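Local coordinates for guanylate kinase (Stenotrophomonas maltophilia, PDB 6WCT), which catalyses the transfer of a phosphate group from ATP to GMP, giving ADP and GDP, and probably serves in the recycling of GMP, at residues R58-G63 / Y70-A75; D86-A91 / Q125-L130; T134-I139 / N177-V182. All coordinates share one frame; numbering follows the deposited sequence.

Contact 1 (R58-G63 / Y70-A75); sequences RAMRPG and YHFVSA. With 5GP (guanosine-5'-monophosphate), chain E.
The Phe72 ring takes Met60 on one face and CB of Tyr70 on the other, while its edge meets backbone oxygen. Met60 CG sits almost centrally above the ring, 3.4 Å from its centroid in a CH-pi contact; SD stays over the same face, a Met-aromatic pairing, and the bend at chi3 (79°) turns CE back toward Phe72 CE1 and CD1. At the rim, Phe72 CD2 lies 3.4 Å from Arg58 O; that carbonyl also accepts a bond from a water that donates to Val73 O as well.

The Arg58 guanidinium has NE of Arg61 over one face and the GMP phosphate at its edge. Its NE gives a nearly straight bond to O3P (3.0 Å, 171°) and NH2 another to O1P, which also accepts a very short bond from the Tyr70 hydroxyl. Arg61 NH1 reaches O2P at 2.7 Å, so both arginines converge on one phosphate, whose negative charge probably favours their stacked placement. Arg58 NH2 is shared with Glu64 in a salt bridge, and NH1 returns to Ala59 O.

The loop 58-63 follows strand 55-56 and folds against strand 71-72, an edge strand of the mixed sheet within this chain, shortly before helix 75-83, whose N-cap is Ser74.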
loop_
_atom_site.group_PDB
_atom_site.type_symbol
_atom_site.label_atom_id
_atom_site.label_comp_id
_atom_site.label_asym_id
_atom_site.label_seq_id
_atom_site.Cartn_x
_atom_site.Cartn_y
_atom_site.Cartn_z
ATOM N N ARG A 58 -10.866 23.733 21.484
ATOM C CA ARG A 58 -9.987 24.857 21.208
ATOM C C ARG A 58 -10.770 25.984 20.539
ATOM O O ARG A 58 -11.831 25.775 19.940
ATOM C CB ARG A 58 -8.793 24.431 20.349
ATOM C CG ARG A 58 -9.039 24.295 18.845
ATOM C CD ARG A 58 -7.756 24.715 18.134
ATOM N NE ARG A 58 -7.601 24.254 16.756
ATOM C CZ ARG A 58 -8.192 24.826 15.714
ATOM N NH1 ARG A 58 -9.014 25.854 15.899
ATOM N NH2 ARG A 58 -7.970 24.371 14.490
ATOM N N ALA A 59 -10.261 27.200 20.698
ATOM C CA ALA A 59 -10.902 28.373 20.118
ATOM C C ALA A 59 -10.804 28.347 18.596
ATOM O O ALA A 59 -9.831 27.860 18.021
ATOM C CB ALA A 59 -10.276 29.658 20.671
ATOM N N MET A 60 -11.825 28.893 17.947
ATOM C CA MET A 60 -11.850 28.980 16.494
ATOM C C MET A 60 -10.766 29.929 16.000
ATOM O O MET A 60 -10.524 30.985 16.589
ATOM C CB MET A 60 -13.216 29.496 16.035
ATOM C CG MET A 60 -14.363 28.511 16.196
ATOM S SD MET A 60 -15.918 29.220 15.623
ATOM C CE MET A 60 -15.674 29.003 13.866
ATOM N N ARG A 61 -10.076 29.519 14.973
ATOM C CA ARG A 61 -9.111 30.378 14.316
ATOM C C ARG A 61 -9.750 31.064 13.115
ATOM O O ARG A 61 -10.769 30.602 12.594
ATOM C CB ARG A 61 -7.875 29.562 13.902
ATOM C CG ARG A 61 -7.302 28.748 15.055
ATOM C CD ARG A 61 -6.259 27.723 14.614
ATOM N NE ARG A 61 -5.662 27.074 15.774
ATOM C CZ ARG A 61 -4.956 25.948 15.738
ATOM N NH1 ARG A 61 -4.737 25.327 14.588
ATOM N NH2 ARG A 61 -4.462 25.444 16.861
ATOM N N PRO A 62 -9.202 32.199 12.676
ATOM C CA PRO A 62 -9.770 32.893 11.511
ATOM C C PRO A 62 -9.838 31.997 10.281
ATOM O O PRO A 62 -8.926 31.214 9.994
ATOM C CB PRO A 62 -8.815 34.073 11.308
ATOM C CG PRO A 62 -8.291 34.350 12.678
ATOM C CD PRO A 62 -8.134 32.989 13.313
ATOM N N GLY A 63 -10.960 32.088 9.573
ATOM C CA GLY A 63 -11.201 31.290 8.395
ATOM C C GLY A 63 -11.904 29.982 8.666
ATOM O O GLY A 63 -12.421 29.362 7.730
ATOM N N TYR A 70 -14.471 21.799 12.104
ATOM C CA TYR A 70 -14.602 21.127 13.388
ATOM C C TYR A 70 -16.010 21.380 13.893
ATOM O O TYR A 70 -16.658 22.352 13.506
ATOM C CB TYR A 70 -13.600 21.658 14.442
ATOM C CG TYR A 70 -12.148 21.240 14.306
ATOM C CD1 TYR A 70 -11.701 20.059 14.858
ATOM C CD2 TYR A 70 -11.227 22.026 13.613
ATOM C CE1 TYR A 70 -10.360 19.665 14.755
ATOM C CE2 TYR A 70 -9.880 21.637 13.489
ATOM C CZ TYR A 70 -9.468 20.444 14.069
ATOM O OH TYR A 70 -8.166 20.016 13.994
ATOM N N HIS A 71 -16.447 20.553 14.825
ATOM C CA HIS A 71 -17.548 20.942 15.695
ATOM C C HIS A 71 -16.900 21.573 16.924
ATOM O O HIS A 71 -16.356 20.875 17.783
ATOM C CB HIS A 71 -18.419 19.743 16.050
ATOM C CG HIS A 71 -19.075 19.107 14.866
ATOM N ND1 HIS A 71 -20.081 19.723 14.152
ATOM C CD2 HIS A 71 -18.849 17.923 14.249
ATOM C CE1 HIS A 71 -20.463 18.935 13.162
ATOM N NE2 HIS A 71 -19.731 17.836 13.198
ATOM N N PHE A 72 -16.921 22.899 16.991
ATOM C CA PHE A 72 -16.323 23.603 18.113
ATOM C C PHE A 72 -17.307 23.644 19.265
ATOM O O PHE A 72 -18.437 24.097 19.101
ATOM C CB PHE A 72 -15.932 25.025 17.735
ATOM C CG PHE A 72 -14.866 25.104 16.689
ATOM C CD1 PHE A 72 -15.207 25.141 15.344
ATOM C CD2 PHE A 72 -13.526 25.166 17.048
ATOM C CE1 PHE A 72 -14.223 25.224 14.364
ATOM C CE2 PHE A 72 -12.526 25.247 16.076
ATOM C CZ PHE A 72 -12.870 25.276 14.737
ATOM N N VAL A 73 -16.887 23.159 20.430
ATOM C CA VAL A 73 -17.723 23.180 21.619
ATOM C C VAL A 73 -16.897 23.731 22.775
ATOM O O VAL A 73 -15.700 23.979 22.651
ATOM C CB VAL A 73 -18.284 21.793 21.964
ATOM C CG1 VAL A 73 -19.194 21.322 20.848
ATOM C CG2 VAL A 73 -17.154 20.808 22.252
ATOM N N SER A 74 -17.565 23.955 23.899
ATOM C CA SER A 74 -16.861 24.402 25.083
ATOM C C SER A 74 -16.077 23.242 25.682
ATOM O O SER A 74 -16.329 22.073 25.380
ATOM C CB SER A 74 -17.845 24.954 26.110
ATOM O OG SER A 74 -18.616 23.906 26.674
ATOM N N ALA A 75 -15.093 23.577 26.523
ATOM C CA ALA A 75 -14.367 22.526 27.226
ATOM C C ALA A 75 -15.304 21.751 28.144
ATOM O O ALA A 75 -15.234 20.517 28.218
ATOM C CB ALA A 75 -13.200 23.120 28.011
HETATM P P 5GP E . -5.355 21.848 14.722
HETATM O O1P 5GP E . -6.574 21.901 13.836
HETATM O O2P 5GP E . -4.185 22.721 14.270
HETATM O O3P 5GP E . -5.628 22.108 16.183
HETATM O "O5'" 5GP E . -4.845 20.359 14.726
HETATM C "C5'" 5GP E . -3.980 19.897 15.743
HETATM C "C4'" 5GP E . -3.835 18.408 15.659
HETATM O "O4'" 5GP E . -5.027 17.787 16.207
HETATM C "C3'" 5GP E . -3.695 17.865 14.225
HETATM O "O3'" 5GP E . -2.697 16.854 14.180
HETATM C "C2'" 5GP E . -5.042 17.203 13.974
HETATM O "O2'" 5GP E . -5.017 16.140 13.048
HETATM C "C1'" 5GP E . -5.392 16.726 15.370
HETATM N N9 5GP E . -6.801 16.422 15.549
HETATM C C8 5GP E . -7.841 16.920 14.809
HETATM N N7 5GP E . -8.978 16.323 15.051
HETATM C C5 5GP E . -8.670 15.384 16.023
HETATM C C6 5GP E . -9.472 14.409 16.642
HETATM O O6 5GP E . -10.664 14.199 16.427
HETATM N N1 5GP E . -8.755 13.627 17.533
HETATM C C2 5GP E . -7.415 13.764 17.796
HETATM N N2 5GP E . -6.871 12.905 18.668
HETATM N N3 5GP E . -6.650 14.684 17.218
HETATM C C4 5GP E . -7.332 15.447 16.347
HETATM O O HOH W 1 -14.484 25.683 20.764
#

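Contact 2 (D86-A91 / Q125-L130); sequences DFFEHA and QQVRQL. With 5GP (guanosine-5'-monophosphate), chain E.
Gln126 turns its CG beside the backbone N (chi1 -60°) and runs on extended, which carries its amide from helix 121-130 across to the backbone of His90. Glu89 folds the other way: with chi1 at 62° and a second bend at chi2, its carboxylate doubles back to the guanine of GMP while its CB and CG remain against the helix.

The Gln126 amide uses both its ends on one residue. NE2 donates to His90 O at 2.7 Å, with the acceptor close to the amide plane, and OE1 accepts from His90 N over a longer 3.3 Å. In each bond the donor stands tilted by about 30° from the plane of the carbonyl it meets. Paired bonds of this kind fix the rotation of the amide and let a side chain hold a strand much as a neighbouring strand would.

Beside these polar bonds lies an apolar patch. Val127 CG2 touches both Glu89 CG and Phe88 CE2, each at 3.7 Å, whereas Leu130 CD1 sits over a face of the Phe88 ring, offset toward its rim, in a CH-pi contact 4.0 Å from the centroid.

The helix thus backs the residue that reads the base. Glu89 OE1 accepts from guanine N1 (2.8 Å) and OE2 from N2 (3.0 Å), while Thr100 also bonds OE1 and steadies the carboxylate. A carboxylate accepting from both N1 and N2 is a common way of recognising guanine, here in the GMP-binding region of a guanylate kinase.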
loop_
_atom_site.group_PDB
_atom_site.type_symbol
_atom_site.label_atom_id
_atom_site.label_comp_id
_atom_site.label_asym_id
_atom_site.label_seq_id
_atom_site.Cartn_x
_atom_site.Cartn_y
_atom_site.Cartn_z
ATOM N N ASP A 86 -19.180 9.605 24.725
ATOM C CA ASP A 86 -19.527 9.938 23.346
ATOM C C ASP A 86 -18.370 9.766 22.358
ATOM O O ASP A 86 -18.615 9.692 21.151
ATOM C CB ASP A 86 -20.020 11.389 23.271
ATOM C CG ASP A 86 -21.288 11.629 24.096
ATOM O OD1 ASP A 86 -22.085 10.684 24.274
ATOM O OD2 ASP A 86 -21.476 12.764 24.583
ATOM N N PHE A 87 -17.125 9.683 22.817
ATOM C CA PHE A 87 -15.987 9.720 21.900
ATOM C C PHE A 87 -15.422 8.333 21.604
ATOM O O PHE A 87 -15.098 7.572 22.524
ATOM C CB PHE A 87 -14.894 10.631 22.449
ATOM C CG PHE A 87 -15.268 12.074 22.409
ATOM C CD1 PHE A 87 -15.519 12.703 21.203
ATOM C CD2 PHE A 87 -15.396 12.796 23.586
ATOM C CE1 PHE A 87 -15.878 14.030 21.169
ATOM C CE2 PHE A 87 -15.754 14.119 23.560
ATOM C CZ PHE A 87 -16.004 14.741 22.349
ATOM N N PHE A 88 -15.287 8.030 20.311
ATOM C CA PHE A 88 -14.558 6.845 19.864
ATOM C C PHE A 88 -13.101 6.894 20.322
ATOM O O PHE A 88 -12.561 5.914 20.848
ATOM C CB PHE A 88 -14.674 6.764 18.337
ATOM C CG PHE A 88 -13.956 5.608 17.708
ATOM C CD1 PHE A 88 -14.399 4.311 17.885
ATOM C CD2 PHE A 88 -12.867 5.835 16.875
ATOM C CE1 PHE A 88 -13.736 3.251 17.280
ATOM C CE2 PHE A 88 -12.205 4.785 16.261
ATOM C CZ PHE A 88 -12.638 3.490 16.463
ATOM N N GLU A 89 -12.456 8.035 20.120
ATOM C CA GLU A 89 -11.159 8.360 20.681
ATOM C C GLU A 89 -11.178 9.844 20.991
ATOM O O GLU A 89 -11.916 10.617 20.371
ATOM C CB GLU A 89 -9.989 8.033 19.728
ATOM C CG GLU A 89 -9.984 8.800 18.379
ATOM C CD GLU A 89 -9.541 10.271 18.468
ATOM O OE1 GLU A 89 -10.064 11.115 17.697
ATOM O OE2 GLU A 89 -8.681 10.596 19.303
ATOM N N HIS A 90 -10.361 10.243 21.950
ATOM C CA HIS A 90 -10.231 11.658 22.237
ATOM C C HIS A 90 -8.888 11.853 22.899
ATOM O O HIS A 90 -8.312 10.918 23.456
ATOM C CB HIS A 90 -11.376 12.172 23.113
ATOM C CG HIS A 90 -11.305 11.696 24.528
ATOM N ND1 HIS A 90 -11.834 10.491 24.929
ATOM C CD2 HIS A 90 -10.762 12.259 25.633
ATOM C CE1 HIS A 90 -11.630 10.335 26.227
ATOM N NE2 HIS A 90 -10.982 11.394 26.678
ATOM N N ALA A 91 -8.379 13.070 22.801
ATOM C CA ALA A 91 -7.056 13.316 23.333
ATOM C C ALA A 91 -6.894 14.796 23.622
ATOM O O ALA A 91 -7.545 15.651 23.017
ATOM C CB ALA A 91 -5.976 12.825 22.368
ATOM N N GLN A 125 -3.108 6.065 18.188
ATOM C CA GLN A 125 -2.785 4.942 19.061
ATOM C C GLN A 125 -4.037 4.352 19.688
ATOM O O GLN A 125 -4.166 3.126 19.791
ATOM C CB GLN A 125 -1.809 5.378 20.145
ATOM C CG GLN A 125 -0.427 5.639 19.609
ATOM C CD GLN A 125 0.588 5.735 20.717
ATOM O OE1 GLN A 125 0.238 5.716 21.907
ATOM N NE2 GLN A 125 1.857 5.833 20.339
ATOM N N GLN A 126 -4.958 5.203 20.154
ATOM C CA GLN A 126 -6.212 4.672 20.694
ATOM C C GLN A 126 -6.980 3.918 19.621
ATOM O O GLN A 126 -7.570 2.870 19.893
ATOM C CB GLN A 126 -7.083 5.775 21.296
ATOM C CG GLN A 126 -6.438 6.539 22.435
ATOM C CD GLN A 126 -7.239 7.768 22.833
ATOM O OE1 GLN A 126 -8.474 7.747 22.835
ATOM N NE2 GLN A 126 -6.537 8.842 23.197
ATOM N N VAL A 127 -6.987 4.434 18.390
ATOM C CA VAL A 127 -7.740 3.769 17.334
ATOM C C VAL A 127 -7.108 2.430 16.991
ATOM O O VAL A 127 -7.817 1.434 16.795
ATOM C CB VAL A 127 -7.860 4.666 16.084
ATOM C CG1 VAL A 127 -8.514 3.893 14.959
ATOM C CG2 VAL A 127 -8.678 5.917 16.384
ATOM N N ARG A 128 -5.767 2.372 16.942
ATOM C CA ARG A 128 -5.090 1.124 16.588
ATOM C C ARG A 128 -5.461 0.000 17.547
ATOM O O ARG A 128 -5.608 -1.154 17.128
ATOM C CB ARG A 128 -3.570 1.319 16.566
ATOM C CG ARG A 128 -3.020 1.829 15.231
ATOM C CD ARG A 128 -1.487 1.986 15.209
ATOM N NE ARG A 128 -1.093 3.030 14.244
ATOM C CZ ARG A 128 -0.741 4.269 14.576
ATOM N NH1 ARG A 128 -0.428 5.165 13.634
ATOM N NH2 ARG A 128 -0.718 4.628 15.851
ATOM N N GLN A 129 -5.612 0.314 18.839
ATOM C CA GLN A 129 -5.985 -0.712 19.815
ATOM C C GLN A 129 -7.454 -1.088 19.700
ATOM O O GLN A 129 -7.832 -2.190 20.110
ATOM C CB GLN A 129 -5.669 -0.243 21.237
ATOM N N LEU A 130 -8.283 -0.185 19.164
ATOM C CA LEU A 130 -9.706 -0.456 19.007
ATOM C C LEU A 130 -9.948 -1.221 17.707
ATOM O O LEU A 130 -10.702 -2.197 17.683
ATOM C CB LEU A 130 -10.489 0.864 19.027
ATOM C CG LEU A 130 -10.614 1.628 20.352
ATOM C CD1 LEU A 130 -11.205 3.006 20.110
ATOM C CD2 LEU A 130 -11.441 0.882 21.383
HETATM P P 5GP E . -5.355 21.848 14.722
HETATM O O1P 5GP E . -6.574 21.901 13.836
HETATM O O2P 5GP E . -4.185 22.721 14.270
HETATM O O3P 5GP E . -5.628 22.108 16.183
HETATM O "O5'" 5GP E . -4.845 20.359 14.726
HETATM C "C5'" 5GP E . -3.980 19.897 15.743
HETATM C "C4'" 5GP E . -3.835 18.408 15.659
HETATM O "O4'" 5GP E . -5.027 17.787 16.207
HETATM C "C3'" 5GP E . -3.695 17.865 14.225
HETATM O "O3'" 5GP E . -2.697 16.854 14.180
HETATM C "C2'" 5GP E . -5.042 17.203 13.974
HETATM O "O2'" 5GP E . -5.017 16.140 13.048
HETATM C "C1'" 5GP E . -5.392 16.726 15.370
HETATM N N9 5GP E . -6.801 16.422 15.549
HETATM C C8 5GP E . -7.841 16.920 14.809
HETATM N N7 5GP E . -8.978 16.323 15.051
HETATM C C5 5GP E . -8.670 15.384 16.023
HETATM C C6 5GP E . -9.472 14.409 16.642
HETATM O O6 5GP E . -10.664 14.199 16.427
HETATM N N1 5GP E . -8.755 13.627 17.533
HETATM C C2 5GP E . -7.415 13.764 17.796
HETATM N N2 5GP E . -6.871 12.905 18.668
HETATM N N3 5GP E . -6.650 14.684 17.218
HETATM C C4 5GP E . -7.332 15.447 16.347
#

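Contact 3 (T134-I139 / N177-V182); sequences TVTVFI and NEFDYV
Phe138 and Phe179 meet edge to face, the rim of Phe138 directed at the face of Phe179 with the planes at 69° and the centroids 5.2 Å apart. Phe138 CD2 does the touching, lying over the Phe179 ring but offset toward its rim, 3.7 Å from CE1. Phe138 CG stands opposite its own backbone N (chi1 -156°), and from there the ring reaches the aromatic partner. Along another part of Phe179, CD2 rests against Thr136 CB, and Arg128 of helix 121-130 adds a cation-pi contact to the ring.

Thr136 and Asp180 are turned so that each serves the other's backbone. Thr136 OG1 accepts from Asp180 N at 3.1 Å, the hydroxyl having been placed by a chi1 of 66° between the backbone N and the carbonyl carbon. In return, Asp180 OD2 accepts from Thr136 N on its anti side, also at 3.1 Å.

Past this exchange segment 177-182 enters its strand and pairs in parallel with 135-140. Tyr181 N bonds Thr136 O, which also takes a weak bond from Asp180 N, and Phe138 N donates to Tyr181 O at 2.9 Å. Tyr181 and Val137 share one face of the sheet, where the tyrosine ring also lies obliquely near Val135 CG1; Phe138 and Val182 occupy the other.

Strand 181-184 is an edge strand of the five-stranded parallel sheet within this chain, and Phe179 O and Val182 O accept bonds from Arg206 and Gln209 of the second subunit. The chemistry therefore divides along the segment: Asp180 OD2 takes the Thr136 amide in place of a main-chain acceptor, and beyond it main-chain bonds take over, while Phe179, just before the exchange, packs against Phe138.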
loop_
_atom_site.group_PDB
_atom_site.type_symbol
_atom_site.label_atom_id
_atom_site.label_comp_id
_atom_site.label_asym_id
_atom_site.label_seq_id
_atom_site.Cartn_x
_atom_site.Cartn_y
_atom_site.Cartn_z
ATOM N N THR A 134 -6.526 -0.945 10.903
ATOM C CA THR A 134 -6.572 0.436 10.439
ATOM C C THR A 134 -5.368 0.731 9.552
ATOM O O THR A 134 -4.251 0.319 9.843
ATOM C CB THR A 134 -6.599 1.395 11.633
ATOM O OG1 THR A 134 -7.770 1.151 12.427
ATOM C CG2 THR A 134 -6.636 2.808 11.181
ATOM N N VAL A 135 -5.599 1.440 8.455
ATOM C CA VAL A 135 -4.532 1.842 7.545
ATOM C C VAL A 135 -4.134 3.264 7.926
ATOM O O VAL A 135 -4.950 4.182 7.828
ATOM C CB VAL A 135 -4.992 1.767 6.079
ATOM C CG1 VAL A 135 -3.910 2.345 5.129
ATOM C CG2 VAL A 135 -5.308 0.341 5.705
ATOM N N THR A 136 -2.876 3.465 8.334
ATOM C CA THR A 136 -2.451 4.756 8.882
ATOM C C THR A 136 -1.343 5.368 8.026
ATOM O O THR A 136 -0.403 4.674 7.637
ATOM C CB THR A 136 -1.998 4.613 10.340
ATOM O OG1 THR A 136 -0.821 3.814 10.387
ATOM C CG2 THR A 136 -3.097 3.910 11.213
ATOM N N VAL A 137 -1.474 6.663 7.728
ATOM C CA VAL A 137 -0.576 7.395 6.840
ATOM C C VAL A 137 -0.111 8.673 7.531
ATOM O O VAL A 137 -0.925 9.403 8.101
ATOM C CB VAL A 137 -1.267 7.763 5.510
ATOM C CG1 VAL A 137 -0.269 8.474 4.561
ATOM C CG2 VAL A 137 -1.945 6.533 4.862
ATOM N N PHE A 138 1.182 8.984 7.434
ATOM C CA PHE A 138 1.682 10.248 7.960
ATOM C C PHE A 138 2.179 11.116 6.814
ATOM O O PHE A 138 2.878 10.637 5.917
ATOM C CB PHE A 138 2.820 10.069 8.979
ATOM C CG PHE A 138 2.948 11.239 9.931
ATOM C CD1 PHE A 138 3.665 12.364 9.579
ATOM C CD2 PHE A 138 2.319 11.216 11.166
ATOM C CE1 PHE A 138 3.755 13.441 10.445
ATOM C CE2 PHE A 138 2.409 12.286 12.035
ATOM C CZ PHE A 138 3.126 13.401 11.674
ATOM N N ILE A 139 1.814 12.394 6.844
ATOM C CA ILE A 139 2.210 13.328 5.789
ATOM C C ILE A 139 3.177 14.321 6.402
ATOM O O ILE A 139 2.870 14.964 7.414
ATOM C CB ILE A 139 0.997 14.010 5.136
ATOM C CG1 ILE A 139 0.103 12.931 4.493
ATOM C CG2 ILE A 139 1.444 15.040 4.115
ATOM C CD1 ILE A 139 -1.078 13.447 3.698
ATOM N N ASN A 177 6.942 7.499 13.196
ATOM C CA ASN A 177 7.311 6.100 13.029
ATOM C C ASN A 177 6.186 5.138 13.380
ATOM O O ASN A 177 6.298 3.955 13.061
ATOM C CB ASN A 177 8.544 5.762 13.867
ATOM C CG ASN A 177 9.235 4.532 13.392
ATOM O OD1 ASN A 177 9.699 4.467 12.265
ATOM N ND2 ASN A 177 9.293 3.516 14.254
ATOM N N GLU A 178 5.114 5.598 14.017
ATOM C CA GLU A 178 4.023 4.701 14.372
ATOM C C GLU A 178 3.097 4.384 13.198
ATOM O O GLU A 178 2.203 3.540 13.344
ATOM C CB GLU A 178 3.235 5.305 15.537
ATOM C CG GLU A 178 4.091 5.417 16.782
ATOM C CD GLU A 178 3.628 6.475 17.752
ATOM O OE1 GLU A 178 2.475 6.921 17.638
ATOM O OE2 GLU A 178 4.428 6.851 18.645
ATOM N N PHE A 179 3.324 4.991 12.037
ATOM C CA PHE A 179 2.407 4.932 10.912
ATOM C C PHE A 179 2.914 3.995 9.817
ATOM O O PHE A 179 4.121 3.769 9.672
ATOM C CB PHE A 179 2.165 6.354 10.383
ATOM C CG PHE A 179 1.373 7.212 11.349
ATOM C CD1 PHE A 179 1.975 7.741 12.487
ATOM C CD2 PHE A 179 0.025 7.436 11.159
ATOM C CE1 PHE A 179 1.251 8.501 13.396
ATOM C CE2 PHE A 179 -0.718 8.207 12.070
ATOM C CZ PHE A 179 -0.105 8.730 13.188
ATOM N N ASP A 180 1.969 3.407 9.061
ATOM C CA ASP A 180 2.366 2.414 8.054
ATOM C C ASP A 180 3.047 3.065 6.854
ATOM O O ASP A 180 3.979 2.495 6.267
ATOM C CB ASP A 180 1.158 1.624 7.577
ATOM C CG ASP A 180 0.416 0.944 8.731
ATOM O OD1 ASP A 180 1.065 0.172 9.465
ATOM O OD2 ASP A 180 -0.807 1.167 8.872
ATOM N N TYR A 181 2.569 4.231 6.453
ATOM C CA TYR A 181 3.035 4.898 5.239
ATOM C C TYR A 181 3.432 6.316 5.588
ATOM O O TYR A 181 2.941 6.890 6.562
ATOM C CB TYR A 181 1.958 4.956 4.144
ATOM C CG TYR A 181 1.511 3.598 3.710
ATOM C CD1 TYR A 181 2.175 2.914 2.698
ATOM C CD2 TYR A 181 0.443 2.984 4.333
ATOM C CE1 TYR A 181 1.768 1.641 2.316
ATOM C CE2 TYR A 181 0.027 1.738 3.961
ATOM C CZ TYR A 181 0.682 1.066 2.955
ATOM O OH TYR A 181 0.241 -0.193 2.625
ATOM N N VAL A 182 4.344 6.866 4.787
ATOM C CA VAL A 182 4.794 8.234 4.947
ATOM C C VAL A 182 4.746 8.873 3.573
ATOM O O VAL A 182 5.252 8.293 2.610
ATOM C CB VAL A 182 6.206 8.298 5.559
ATOM C CG1 VAL A 182 6.718 9.723 5.590
ATOM C CG2 VAL A 182 6.180 7.702 6.999
#

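In the fold
Contacts 1 and 2 show how one substrate site is spread over separate parts of the fold. They have centres 20 Å apart and do not touch, their nearest atoms being about 6 Å apart, yet both reach the same mixed sheet and hold opposite ends of GMP, the phosphate in contact 1 and the guanine in contact 2. Contact 3 belongs to the parallel sheet, on the other side of the chain's centre from contact 1, with Phe138 about 7 Å from the nucleotide by side chain. Contacts 2 and 3, 16 Å apart between centres, meet through helix 121-130: Gln125 NE2 lies 3.0 Å from Glu178 OE1, a probable, weak hydrogen bond.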